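Local coordinates for amidase, hydantoinase/carbamoylase family (Burkholderia vietnamiensis, PDB 5I4M), which probably hydrolyses N-carbamoyl-L-amino acids as a dimeric, zinc-dependent amidase of the peptidase M20 family, at residues 233-237 / 316-320. Sequence-based numbering, arbitrary orientation.
With 3PG (3-phosphoglyceric acid), chain E.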
loop_
_atom_site.group_PDB
_atom_site.type_symbol
_atom_site.label_atom_id
_atom_site.label_comp_id
_atom_site.label_asym_id
_atom_site.label_seq_id
_atom_site.Cartn_x
_atom_site.Cartn_y
_atom_site.Cartn_z
ATOM N N GLY A 233 -14.810 21.514 12.190
ATOM C CA GLY A 233 -13.951 20.691 13.020
ATOM C C GLY A 233 -13.557 19.395 12.327
ATOM O O GLY A 233 -14.177 18.987 11.345
ATOM N N GLN A 234 -12.518 18.747 12.863
ATOM C CA GLN A 234 -12.003 17.510 12.290
ATOM C C GLN A 234 -11.618 16.531 13.389
ATOM O O GLN A 234 -11.217 16.926 14.488
ATOM C CB GLN A 234 -10.767 17.747 11.417
ATOM C CG GLN A 234 -10.931 18.813 10.347
ATOM C CD GLN A 234 -9.870 18.686 9.267
ATOM O OE1 GLN A 234 -9.670 17.611 8.718
ATOM N NE2 GLN A 234 -9.175 19.779 8.975
ATOM N N ARG A 235 -11.738 15.246 13.068
ATOM C CA ARG A 235 -11.179 14.158 13.855
ATOM C C ARG A 235 -10.490 13.216 12.881
ATOM O O ARG A 235 -11.113 12.781 11.911
ATOM C CB ARG A 235 -12.270 13.405 14.642
ATOM C CG ARG A 235 -12.890 14.182 15.827
ATOM C CD ARG A 235 -14.057 13.393 16.449
ATOM N NE ARG A 235 -14.750 14.128 17.506
ATOM C CZ ARG A 235 -14.639 13.855 18.801
ATOM N NH1 ARG A 235 -13.857 12.855 19.200
ATOM N NH2 ARG A 235 -15.321 14.572 19.698
ATOM N N TRP A 236 -9.211 12.918 13.123
ATOM C CA TRP A 236 -8.459 11.955 12.329
ATOM C C TRP A 236 -8.083 10.750 13.181
ATOM O O TRP A 236 -7.801 10.880 14.377
ATOM C CB TRP A 236 -7.167 12.556 11.768
ATOM C CG TRP A 236 -7.326 13.672 10.775
ATOM C CD1 TRP A 236 -8.462 14.366 10.470
ATOM C CD2 TRP A 236 -6.285 14.219 9.961
ATOM N NE1 TRP A 236 -8.190 15.321 9.507
ATOM C CE2 TRP A 236 -6.859 15.246 9.179
ATOM C CE3 TRP A 236 -4.920 13.931 9.814
ATOM C CZ2 TRP A 236 -6.110 15.993 8.261
ATOM C CZ3 TRP A 236 -4.180 14.664 8.898
ATOM C CH2 TRP A 236 -4.777 15.683 8.134
ATOM N N TYR A 237 -8.034 9.584 12.540
ATOM C CA TYR A 237 -7.787 8.327 13.235
ATOM C C TYR A 237 -6.744 7.511 12.491
ATOM O O TYR A 237 -6.573 7.649 11.277
ATOM C CB TYR A 237 -9.057 7.468 13.343
ATOM C CG TYR A 237 -10.239 8.175 13.935
ATOM C CD1 TYR A 237 -11.004 9.051 13.169
ATOM C CD2 TYR A 237 -10.607 7.959 15.252
ATOM C CE1 TYR A 237 -12.092 9.701 13.709
ATOM C CE2 TYR A 237 -11.707 8.602 15.799
ATOM C CZ TYR A 237 -12.441 9.471 15.018
ATOM O OH TYR A 237 -13.532 10.118 15.555
ATOM N N LEU A 316 -20.029 15.918 14.839
ATOM C CA LEU A 316 -18.729 15.277 14.670
ATOM C C LEU A 316 -18.491 14.245 15.766
ATOM O O LEU A 316 -17.908 13.191 15.508
ATOM C CB LEU A 316 -17.624 16.335 14.652
ATOM C CG LEU A 316 -16.166 15.909 14.488
ATOM C CD1 LEU A 316 -15.985 15.163 13.174
ATOM C CD2 LEU A 316 -15.265 17.142 14.535
ATOM N N ALA A 317 -18.961 14.516 16.990
ATOM C CA ALA A 317 -18.817 13.525 18.053
ATOM C C ALA A 317 -19.698 12.304 17.798
ATOM O O ALA A 317 -19.316 11.171 18.130
ATOM C CB ALA A 317 -19.134 14.160 19.407
ATOM N N LYS A 318 -20.886 12.515 17.224
ATOM C CA LYS A 318 -21.754 11.398 16.846
ATOM C C LYS A 318 -21.090 10.514 15.801
ATOM O O LYS A 318 -21.195 9.280 15.849
ATOM C CB LYS A 318 -23.080 11.952 16.318
ATOM C CG LYS A 318 -24.110 10.938 15.826
ATOM C CD LYS A 318 -25.333 11.688 15.272
ATOM C CE LYS A 318 -26.468 10.753 14.855
ATOM N NZ LYS A 318 -26.038 9.703 13.877
ATOM N N MET A 319 -20.403 11.131 14.842
ATOM C CA MET A 319 -19.676 10.354 13.848
ATOM C C MET A 319 -18.576 9.530 14.510
ATOM O O MET A 319 -18.403 8.346 14.195
ATOM C CB MET A 319 -19.098 11.291 12.783
ATOM C CG MET A 319 -20.155 12.090 12.008
ATOM S SD MET A 319 -19.470 13.439 11.022
ATOM C CE MET A 319 -18.564 12.539 9.749
ATOM N N ASP A 320 -17.824 10.150 15.423
ATOM C CA ASP A 320 -16.807 9.448 16.202
ATOM C C ASP A 320 -17.374 8.205 16.876
ATOM O O ASP A 320 -16.806 7.108 16.768
ATOM C CB ASP A 320 -16.218 10.399 17.249
ATOM C CG ASP A 320 -15.325 9.689 18.257
ATOM O OD1 ASP A 320 -14.182 9.333 17.907
ATOM O OD2 ASP A 320 -15.757 9.499 19.410
HETATM C C1 3PG E . -6.823 19.446 5.816
HETATM O O1 3PG E . -6.824 18.332 5.262
HETATM O O2 3PG E . -7.854 20.143 5.935
HETATM C C2 3PG E . -5.520 19.955 6.362
HETATM O O3 3PG E . -5.758 20.965 7.358
HETATM C C3 3PG E . -4.733 20.557 5.221
HETATM O O1P 3PG E . -5.430 21.699 4.718
HETATM P P 3PG E . -5.016 22.306 3.255
HETATM O O2P 3PG E . -3.507 22.358 3.226
HETATM O O3P 3PG E . -5.585 21.294 2.270
HETATM O O4P 3PG E . -5.674 23.698 3.242
#
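Helix-on-sheet packing in the M20 dimerisation domain brings R235 and Y237 of strand 225-242 against L316 and D320 of helix 313-334. The two short segments run almost parallel, their axes 16° apart and 9.3 Å from each other at closest approach. L316, its CG anti to the backbone N (chi1 180°), reaches down to the strand, where L316 CD2 lies 3.6 Å from G233 C and covers the peptide link to Q234. L316 CG meets the guanidinium of R235 at the edge, 3.8 Å from R235 NE. The arginine chain is extended from CG to NE and rises between L316 and D320, with R235 CD 3.8 Å from D320 CB. D320 CB also lies over one face of the R235 guanidinium. R235 NH2 ends near the methyl of A317, while R235 NH1 forms a long salt bridge of 3.8 Å with D320 OD1. R235 NH1 is hydrogen-bonded to Q342 OE1 on neighbouring strand 337-350, its stronger polar partner, and Y345 adds a cation-pi contact. Y237 OH donates a short hydrogen bond, 2.6 Å, to D320 OD1, using the anti lone pair of that oxygen; ring and carboxylate are nearly coplanar, 15° apart. R324, one turn further along the helix, forms a salt bridge with the same oxygen. The alternating strand sends Q234 and W236 the other way, into the 3-phosphoglycerate pocket, where Q234 NE2 makes a weak 3.3 Å hydrogen bond to ligand O2 and W236 CZ2 approaches ligand O1. The two faces of the strand are thus divided between the helix and the ligand pocket. On the helix side, Y237 OH and R324 hold D320 OD1 and R235 NH1 adds a longer-range charge, an environment that would be expected to favour an ionised carboxylate.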